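Local coordinates for protocadherin gamma-B3 (Homo sapiens, PDB 5K8R), which probably mediates calcium-dependent cell adhesion through its extracellular cadherin repeats and may help establish and maintain specific neuronal connections in the brain, at residues Asn35-Ala40 with Glu77-Lys82; Ile60-Ile65 with Val91-Ile96; Ser230-Met235 with Val303-Ser308. One frame throughout, in Å; residues are numbered along the deposited sequence.

Contact 1 (Asn35-Ala40 with Glu77-Lys82); sequences NLRVIA and EMVAEK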
loop_
_atom_site.group_PDB
_atom_site.type_symbol
_atom_site.label_atom_id
_atom_site.label_comp_id
_atom_site.label_asym_id
_atom_site.label_seq_id
_atom_site.Cartn_x
_atom_site.Cartn_y
_atom_site.Cartn_z
ATOM N N ASN A 35 -25.902 61.288 46.987
ATOM C CA ASN A 35 -25.561 59.898 47.294
ATOM C C ASN A 35 -25.497 59.041 46.029
ATOM O O ASN A 35 -26.248 58.080 45.852
ATOM C CB ASN A 35 -26.553 59.319 48.308
ATOM C CG ASN A 35 -26.074 58.016 48.914
ATOM O OD1 ASN A 35 -24.877 57.732 48.942
ATOM N ND2 ASN A 35 -27.011 57.215 49.410
ATOM N N LEU A 36 -24.580 59.416 45.138
ATOM C CA LEU A 36 -24.389 58.666 43.904
ATOM C C LEU A 36 -23.937 57.247 44.214
ATOM O O LEU A 36 -23.182 57.013 45.161
ATOM C CB LEU A 36 -23.349 59.355 43.019
ATOM C CG LEU A 36 -23.454 60.866 42.817
ATOM C CD1 LEU A 36 -22.294 61.368 41.971
ATOM C CD2 LEU A 36 -24.776 61.228 42.178
ATOM N N ARG A 37 -24.401 56.289 43.411
ATOM C CA ARG A 37 -23.909 54.925 43.565
ATOM C C ARG A 37 -24.053 54.174 42.251
ATOM O O ARG A 37 -24.883 54.511 41.406
ATOM C CB ARG A 37 -24.634 54.184 44.696
ATOM C CG ARG A 37 -26.142 54.166 44.572
ATOM C CD ARG A 37 -26.786 53.607 45.829
ATOM N NE ARG A 37 -28.244 53.621 45.750
ATOM C CZ ARG A 37 -28.997 54.673 46.052
ATOM N NH1 ARG A 37 -28.431 55.805 46.450
ATOM N NH2 ARG A 37 -30.318 54.597 45.953
ATOM N N VAL A 38 -23.226 53.150 42.089
ATOM C CA VAL A 38 -23.219 52.324 40.888
ATOM C C VAL A 38 -24.159 51.146 41.097
ATOM O O VAL A 38 -24.282 50.620 42.210
ATOM C CB VAL A 38 -21.787 51.857 40.558
ATOM C CG1 VAL A 38 -21.210 51.040 41.706
ATOM C CG2 VAL A 38 -21.755 51.066 39.261
ATOM N N ILE A 39 -24.827 50.738 40.022
ATOM C CA ILE A 39 -25.766 49.624 40.073
ATOM C C ILE A 39 -25.476 48.599 38.981
ATOM O O ILE A 39 -25.744 48.836 37.803
ATOM C CB ILE A 39 -27.222 50.106 39.937
ATOM C CG1 ILE A 39 -27.591 51.026 41.103
ATOM C CG2 ILE A 39 -28.172 48.921 39.866
ATOM C CD1 ILE A 39 -27.683 50.316 42.434
ATOM N N ALA A 40 -24.926 47.459 39.385
ATOM C CA ALA A 40 -24.594 46.384 38.458
ATOM C C ALA A 40 -24.237 45.132 39.248
ATOM O O ALA A 40 -23.550 45.211 40.267
ATOM C CB ALA A 40 -23.440 46.795 37.558
ATOM N N GLU A 77 -25.658 51.615 35.349
ATOM C CA GLU A 77 -26.443 52.787 35.714
ATOM C C GLU A 77 -25.950 53.319 37.051
ATOM O O GLU A 77 -25.907 52.578 38.041
ATOM C CB GLU A 77 -27.933 52.444 35.795
ATOM C CG GLU A 77 -28.528 51.899 34.505
ATOM C CD GLU A 77 -28.895 52.992 33.519
ATOM O OE1 GLU A 77 -28.833 54.181 33.895
ATOM O OE2 GLU A 77 -29.250 52.660 32.368
ATOM N N MET A 78 -25.572 54.595 37.078
ATOM C CA MET A 78 -25.287 55.289 38.326
ATOM C C MET A 78 -26.549 56.018 38.766
ATOM O O MET A 78 -27.059 56.877 38.038
ATOM C CB MET A 78 -24.133 56.278 38.166
ATOM C CG MET A 78 -23.753 56.972 39.468
ATOM S SD MET A 78 -22.927 58.560 39.248
ATOM C CE MET A 78 -24.294 59.579 38.704
ATOM N N VAL A 79 -27.051 55.665 39.945
ATOM C CA VAL A 79 -28.268 56.268 40.469
ATOM C C VAL A 79 -28.025 57.325 41.541
ATOM O O VAL A 79 -27.212 57.142 42.447
ATOM C CB VAL A 79 -29.224 55.199 41.036
ATOM C CG1 VAL A 79 -28.579 54.484 42.213
ATOM C CG2 VAL A 79 -30.544 55.833 41.446
ATOM N N ALA A 80 -28.751 58.429 41.417
ATOM C CA ALA A 80 -28.677 59.538 42.350
ATOM C C ALA A 80 -30.042 59.717 42.993
ATOM O O ALA A 80 -31.067 59.323 42.432
ATOM C CB ALA A 80 -28.250 60.838 41.656
ATOM N N GLU A 81 -30.051 60.314 44.180
ATOM C CA GLU A 81 -31.291 60.580 44.890
ATOM C C GLU A 81 -31.372 62.060 45.238
ATOM O O GLU A 81 -30.388 62.801 45.149
ATOM C CB GLU A 81 -31.423 59.713 46.149
ATOM C CG GLU A 81 -30.170 59.604 46.993
ATOM C CD GLU A 81 -30.361 58.695 48.191
ATOM O OE1 GLU A 81 -31.402 58.817 48.870
ATOM O OE2 GLU A 81 -29.477 57.851 48.447
ATOM N N LYS A 82 -32.572 62.477 45.635
ATOM C CA LYS A 82 -32.887 63.880 45.901
ATOM C C LYS A 82 -32.484 64.809 44.754
ATOM O O LYS A 82 -31.570 65.621 44.908
ATOM C CB LYS A 82 -32.214 64.336 47.199
ATOM C CG LYS A 82 -32.682 63.583 48.432
ATOM C CD LYS A 82 -31.984 64.083 49.684
ATOM C CE LYS A 82 -32.483 63.357 50.920
ATOM N NZ LYS A 82 -32.275 61.886 50.820
#
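Val79 and Arg37 meet in the middle of this strand pair, where Val79 CG1 touches Arg37 CG at 3.4 Å and also lies over one face of the guanidinium, offset toward its rim. The same methyl touches Ile39 CG1 at 3.8 Å. On the side of Met78, Leu36 CD2 rests 3.5 Å from Ala80 CB; Met78 SD lies alongside Leu36 CB, and the bend at chi3 (73°) turns CE toward Leu36 CD2. Ala21, Phe26 and Leu20 close over this inner layer. The backbones are antiparallel. Arg37 and Val79 form a hydrogen-bonded pair, with Val79 N to Arg37 O at 2.9 Å, Val38 and Met78 a non-hydrogen-bonded one, and Ile39 N again donates to Glu77 O. This attaches strand 37-39 as an outermost strand, within this chain, of a four-stranded sheet in the first cadherin repeat, and the outer surface with Arg37 and Val79 packs on Ser321 and Leu338 of the second subunit, which belong to its fourth repeat. Toward the polar edge, Glu81 OE2 accepts from two donors on opposite faces of the carboxylate. Asn35 ND2 comes nearly head-on at 2.7 Å, its CG swung anti to the backbone N (chi1 -166°). Arg37 NH1 forms a salt bridge to OE2 at 3.0 Å from above the carboxylate plane, the guanidinium turned 71° against it.

Contact 2 (Ile60-Ile65 with Val91-Ile96); sequences IDREEI and VLIQDI. With CA (calcium ion), chain D; CA (calcium ion), chain C.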
loop_
_atom_site.group_PDB
_atom_site.type_symbol
_atom_site.label_atom_id
_atom_site.label_comp_id
_atom_site.label_asym_id
_atom_site.label_seq_id
_atom_site.Cartn_x
_atom_site.Cartn_y
_atom_site.Cartn_z
ATOM N N ILE A 60 -10.615 43.586 35.953
ATOM C CA ILE A 60 -11.366 43.652 34.705
ATOM C C ILE A 60 -10.570 42.946 33.615
ATOM O O ILE A 60 -9.709 43.551 32.966
ATOM C CB ILE A 60 -11.679 45.108 34.319
ATOM C CG1 ILE A 60 -12.455 45.797 35.443
ATOM C CG2 ILE A 60 -12.469 45.163 33.018
ATOM C CD1 ILE A 60 -12.821 47.231 35.143
ATOM N N ASP A 61 -10.845 41.659 33.419
ATOM C CA ASP A 61 -10.171 40.859 32.401
ATOM C C ASP A 61 -11.026 40.861 31.138
ATOM O O ASP A 61 -12.118 40.286 31.120
ATOM C CB ASP A 61 -9.934 39.438 32.906
ATOM C CG ASP A 61 -9.354 38.527 31.838
ATOM O OD1 ASP A 61 -8.641 39.028 30.945
ATOM O OD2 ASP A 61 -9.613 37.306 31.897
ATOM N N ARG A 62 -10.525 41.506 30.081
ATOM C CA ARG A 62 -11.296 41.608 28.846
ATOM C C ARG A 62 -11.509 40.246 28.197
ATOM O O ARG A 62 -12.534 40.025 27.542
ATOM C CB ARG A 62 -10.601 42.554 27.868
ATOM C CG ARG A 62 -11.453 42.938 26.671
ATOM C CD ARG A 62 -10.607 43.111 25.423
ATOM N NE ARG A 62 -9.900 41.880 25.088
ATOM C CZ ARG A 62 -10.439 40.869 24.413
ATOM N NH1 ARG A 62 -11.698 40.941 24.000
ATOM N NH2 ARG A 62 -9.722 39.785 24.153
ATOM N N GLU A 63 -10.559 39.323 28.366
ATOM C CA GLU A 63 -10.708 37.995 27.776
ATOM C C GLU A 63 -11.872 37.239 28.403
ATOM O O GLU A 63 -12.612 36.538 27.704
ATOM C CB GLU A 63 -9.410 37.201 27.924
ATOM C CG GLU A 63 -8.368 37.503 26.858
ATOM C CD GLU A 63 -7.785 38.897 26.980
ATOM O OE1 GLU A 63 -7.419 39.292 28.107
ATOM O OE2 GLU A 63 -7.702 39.598 25.951
ATOM N N GLU A 64 -12.052 37.370 29.717
ATOM C CA GLU A 64 -13.139 36.668 30.388
ATOM C C GLU A 64 -14.477 37.373 30.200
ATOM O O GLU A 64 -15.528 36.723 30.237
ATOM C CB GLU A 64 -12.823 36.519 31.877
ATOM C CG GLU A 64 -13.785 35.623 32.636
ATOM C CD GLU A 64 -13.417 35.483 34.099
ATOM O OE1 GLU A 64 -12.462 36.157 34.539
ATOM O OE2 GLU A 64 -14.080 34.697 34.808
ATOM N N ILE A 65 -14.459 38.688 29.981
ATOM C CA ILE A 65 -15.698 39.450 29.865
ATOM C C ILE A 65 -16.246 39.391 28.445
ATOM O O ILE A 65 -17.412 39.042 28.230
ATOM C CB ILE A 65 -15.473 40.902 30.324
ATOM C CG1 ILE A 65 -15.121 40.944 31.812
ATOM C CG2 ILE A 65 -16.703 41.749 30.041
ATOM C CD1 ILE A 65 -14.684 42.310 32.292
ATOM N N VAL A 91 -18.413 51.999 29.702
ATOM C CA VAL A 91 -16.962 51.997 29.852
ATOM C C VAL A 91 -16.392 51.009 28.846
ATOM O O VAL A 91 -16.629 49.799 28.951
ATOM C CB VAL A 91 -16.527 51.636 31.279
ATOM C CG1 VAL A 91 -15.010 51.695 31.399
ATOM C CG2 VAL A 91 -17.183 52.564 32.288
ATOM N N LEU A 92 -15.605 51.521 27.904
ATOM C CA LEU A 92 -14.953 50.686 26.905
ATOM C C LEU A 92 -13.690 50.095 27.528
ATOM O O LEU A 92 -12.883 50.814 28.117
ATOM C CB LEU A 92 -14.601 51.504 25.663
ATOM C CG LEU A 92 -13.845 50.766 24.557
ATOM C CD1 LEU A 92 -14.691 49.634 23.991
ATOM C CD2 LEU A 92 -13.427 51.729 23.456
ATOM N N ILE A 93 -13.527 48.783 27.399
ATOM C CA ILE A 93 -12.382 48.079 27.963
ATOM C C ILE A 93 -11.418 47.766 26.825
ATOM O O ILE A 93 -11.679 46.886 25.998
ATOM C CB ILE A 93 -12.809 46.803 28.700
ATOM C CG1 ILE A 93 -13.768 47.146 29.842
ATOM C CG2 ILE A 93 -11.594 46.054 29.221
ATOM C CD1 ILE A 93 -13.208 48.143 30.833
ATOM N N GLN A 94 -10.302 48.487 26.785
ATOM C CA GLN A 94 -9.302 48.277 25.749
ATOM C C GLN A 94 -8.512 47.000 26.013
ATOM O O GLN A 94 -8.334 46.575 27.157
ATOM C CB GLN A 94 -8.356 49.475 25.677
ATOM C CG GLN A 94 -9.056 50.798 25.411
ATOM C CD GLN A 94 -8.182 51.996 25.730
ATOM O OE1 GLN A 94 -7.181 51.877 26.436
ATOM N NE2 GLN A 94 -8.560 53.159 25.211
ATOM N N ASP A 95 -8.033 46.388 24.933
ATOM C CA ASP A 95 -7.299 45.135 25.015
ATOM C C ASP A 95 -5.802 45.395 25.112
ATOM O O ASP A 95 -5.259 46.250 24.407
ATOM C CB ASP A 95 -7.593 44.260 23.795
ATOM C CG ASP A 95 -6.865 42.928 23.839
ATOM O OD1 ASP A 95 -6.874 42.273 24.903
ATOM O OD2 ASP A 95 -6.277 42.537 22.809
ATOM N N ILE A 96 -5.139 44.651 25.997
ATOM C CA ILE A 96 -3.687 44.660 26.099
ATOM C C ILE A 96 -3.175 43.273 25.734
ATOM O O ILE A 96 -3.891 42.273 25.833
ATOM C CB ILE A 96 -3.196 45.075 27.502
ATOM C CG1 ILE A 96 -3.617 44.040 28.548
ATOM C CG2 ILE A 96 -3.727 46.453 27.866
ATOM C CD1 ILE A 96 -3.170 44.383 29.958
HETATM CA CA CA D . -5.719 40.852 26.474
HETATM CA CA CA C . -6.510 39.948 30.274
#
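Ile93, Arg62 and Asp95 carry this contact. Ile93 points its side chain at the turn leading into helix 62-65: CD1 lies 3.8 Å from Ile60 CG2, the two isoleucines crossing at about a right angle, while Ile93 CG2 sits against Arg62 CB. From there the arginine slides past Ile93 and, bent at chi2 and chi3 (60°), lays its CD beside Asp95 CB. Its NE then makes a weak bond to Asp95 OD1 at 3.1 Å, the guanidinium and carboxylate planes nearly perpendicular, while NH2 holds Glu63 OE2 at 2.7 Å in a second salt bridge. The arginine thus stands behind two oxygens that share one calcium ion, Glu63 OE2 and Asp95 OD1, each at 2.4 Å from the metal, and its positive charge probably eases their crowding. A leucine here would probably cost Glu63 OE2 and Asp95 OD1 their salt bridges, leaving the charge of these close oxygens less balanced on that side. Ile96 O also binds this ion. Glu63 grips it with both oxygens, and OE1 bridges to the second calcium at 2.4 Å, where Asp61 OD1 joins it; Asp61 also caps the helix through Glu63 N. Glu9, Asp98 and Asp131 complete the first ion's shell, and Asn135 engages Asp95. Asp61-Arg62-Glu63 is the DRE motif of cadherins, and with Asp95 and Ile96 it helps build the calcium-binding linker between the first and second repeats.

Contact 3 (Ser230-Met235 with Val303-Ser308); sequences SVLKVM and VQIDIS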
loop_
_atom_site.group_PDB
_atom_site.type_symbol
_atom_site.label_atom_id
_atom_site.label_comp_id
_atom_site.label_asym_id
_atom_site.label_seq_id
_atom_site.Cartn_x
_atom_site.Cartn_y
_atom_site.Cartn_z
ATOM N N SER A 230 20.082 -29.522 -0.432
ATOM C CA SER A 230 20.229 -28.123 -0.808
ATOM C C SER A 230 21.325 -27.987 -1.856
ATOM O O SER A 230 22.412 -28.553 -1.705
ATOM C CB SER A 230 20.555 -27.270 0.419
ATOM O OG SER A 230 20.669 -25.900 0.074
ATOM N N VAL A 231 21.036 -27.240 -2.918
ATOM C CA VAL A 231 21.972 -27.045 -4.013
ATOM C C VAL A 231 22.518 -25.620 -4.044
ATOM O O VAL A 231 23.715 -25.420 -4.265
ATOM C CB VAL A 231 21.324 -27.429 -5.364
ATOM C CG1 VAL A 231 20.006 -26.701 -5.566
ATOM C CG2 VAL A 231 22.271 -27.156 -6.516
ATOM N N LEU A 232 21.667 -24.622 -3.807
ATOM C CA LEU A 232 22.093 -23.230 -3.707
ATOM C C LEU A 232 20.971 -22.433 -3.049
ATOM O O LEU A 232 19.936 -22.983 -2.664
ATOM C CB LEU A 232 22.468 -22.658 -5.080
ATOM C CG LEU A 232 21.413 -22.603 -6.187
ATOM C CD1 LEU A 232 20.643 -21.287 -6.176
ATOM C CD2 LEU A 232 22.070 -22.824 -7.536
ATOM N N LYS A 233 21.183 -21.122 -2.927
ATOM C CA LYS A 233 20.188 -20.238 -2.327
ATOM C C LYS A 233 20.310 -18.863 -2.961
ATOM O O LYS A 233 21.328 -18.189 -2.779
ATOM C CB LYS A 233 20.369 -20.143 -0.810
ATOM C CG LYS A 233 19.375 -19.209 -0.140
ATOM C CD LYS A 233 19.635 -19.099 1.352
ATOM C CE LYS A 233 18.696 -18.101 2.017
ATOM N NZ LYS A 233 18.980 -17.970 3.475
ATOM N N VAL A 234 19.281 -18.448 -3.697
ATOM C CA VAL A 234 19.276 -17.108 -4.267
ATOM C C VAL A 234 18.913 -16.093 -3.188
ATOM O O VAL A 234 18.424 -16.430 -2.106
ATOM C CB VAL A 234 18.318 -17.019 -5.465
ATOM C CG1 VAL A 234 18.636 -18.110 -6.480
ATOM C CG2 VAL A 234 16.874 -17.108 -5.006
ATOM N N MET A 235 19.168 -14.823 -3.491
ATOM C CA MET A 235 18.953 -13.755 -2.525
ATOM C C MET A 235 18.637 -12.465 -3.264
ATOM O O MET A 235 19.355 -12.086 -4.193
ATOM C CB MET A 235 20.186 -13.565 -1.631
ATOM C CG MET A 235 20.043 -12.450 -0.598
ATOM S SD MET A 235 18.861 -12.846 0.704
ATOM C CE MET A 235 19.031 -11.402 1.746
ATOM N N VAL A 303 19.982 -19.319 -12.913
ATOM C CA VAL A 303 20.604 -20.342 -12.083
ATOM C C VAL A 303 21.090 -21.453 -13.003
ATOM O O VAL A 303 20.305 -22.004 -13.783
ATOM C CB VAL A 303 19.630 -20.899 -11.029
ATOM C CG1 VAL A 303 20.120 -22.238 -10.508
ATOM C CG2 VAL A 303 19.461 -19.910 -9.887
ATOM N N GLN A 304 22.379 -21.775 -12.921
ATOM C CA GLN A 304 22.977 -22.836 -13.724
ATOM C C GLN A 304 23.467 -23.932 -12.788
ATOM O O GLN A 304 24.403 -23.720 -12.010
ATOM C CB GLN A 304 24.114 -22.303 -14.593
ATOM C CG GLN A 304 24.714 -23.349 -15.520
ATOM C CD GLN A 304 25.671 -22.757 -16.534
ATOM O OE1 GLN A 304 25.698 -21.546 -16.747
ATOM N NE2 GLN A 304 26.465 -23.613 -17.167
ATOM N N ILE A 305 22.832 -25.097 -12.864
ATOM C CA ILE A 305 23.186 -26.259 -12.061
ATOM C C ILE A 305 23.864 -27.257 -12.986
ATOM O O ILE A 305 23.208 -27.889 -13.824
ATOM C CB ILE A 305 21.959 -26.876 -11.378
ATOM C CG1 ILE A 305 21.221 -25.818 -10.555
ATOM C CG2 ILE A 305 22.370 -28.050 -10.503
ATOM C CD1 ILE A 305 19.903 -26.293 -9.987
ATOM N N ASP A 306 25.180 -27.392 -12.847
ATOM C CA ASP A 306 25.949 -28.341 -13.636
ATOM C C ASP A 306 26.071 -29.660 -12.887
ATOM O O ASP A 306 26.280 -29.681 -11.671
ATOM C CB ASP A 306 27.337 -27.782 -13.952
ATOM C CG ASP A 306 27.278 -26.516 -14.782
ATOM O OD1 ASP A 306 26.372 -26.404 -15.635
ATOM O OD2 ASP A 306 28.138 -25.632 -14.582
ATOM N N ILE A 307 25.934 -30.761 -13.620
ATOM C CA ILE A 307 25.975 -32.103 -13.053
ATOM C C ILE A 307 27.262 -32.778 -13.505
ATOM O O ILE A 307 27.591 -32.770 -14.696
ATOM C CB ILE A 307 24.744 -32.926 -13.466
ATOM C CG1 ILE A 307 23.465 -32.243 -12.979
ATOM C CG2 ILE A 307 24.837 -34.339 -12.913
ATOM C CD1 ILE A 307 22.211 -33.043 -13.241
ATOM N N SER A 308 27.989 -33.356 -12.552
ATOM C CA SER A 308 29.233 -34.057 -12.826
ATOM C C SER A 308 28.990 -35.559 -12.900
ATOM O O SER A 308 28.088 -36.098 -12.252
ATOM C CB SER A 308 30.281 -33.746 -11.754
ATOM O OG SER A 308 29.772 -33.997 -10.456
#
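Leu232 reaches across to Val303 and puts CD2 against the valine CG1 at 3.6 Å, the closest approach between the two segments. This is the interior of the third cadherin repeat, a Greek-key beta sandwich. Strand 230-237 comes from one sheet and strand 298-308 from the other; the axes of 230-233 and 303-308 pass 9.1 Å apart and run at 153°, roughly antiparallel, with no hydrogen bond between them. The contact is made by apolar side chains. Leu232 straddles Val303, its CD1 lying near the other valine methyl, CG2, and its CD2 also brushing Ile305 CG1 at 4.3 Å. Val303 CG2 is met from a second side by Val234 CG1 at 3.9 Å, these two side chains crossing at about a right angle. At the other end Val231 CG2 and Ile305 CG2 touch at 4.1 Å, again nearly crosswise; each of these methyls is turned anti to its own backbone N, which carries both into the gap between the sheets.

Two consecutive residues, Val231 and Leu232, both point inward because the strand carries a classic beta bulge, the pair facing Leu271 of strand 270-273. Leu271 touches both of them and Val303 as well, while Val219 of strand 216-222 touches Val231 and Leu232. Strand 298-308 is set by its own sheet, where Val303 bonds through its backbone to Ile287. On the outer surface of that strand Asp306 is gripped by Arg218 and Ser284. Its OD1 also receives Gln304 NE2 at 3.2 Å, the donor lying on the syn lone pair with an N-H...O angle of 155°.

Contacts 1 and 2 belong to the first cadherin repeat and interlock along the chain, their segments coming in the order 35-40, 60-65, 77-82, 91-96. Strands 73-80 and 85-94 are neighbours in one sheet, so the two sites share it; their centres are 23 Å apart and their nearest atoms about 8 Å. One sheet thus meets the second subunit on the face carrying Arg37 and Val79 and leads to the calcium linker through strand 85-94. Contact 3 follows in series in the third repeat, centred 85 Å from contact 2 and 107 Å from contact 1, beyond the chain's centre. Such spacing reflects a rod of successive repeats with calcium bound at the linkers between them, each with its own core.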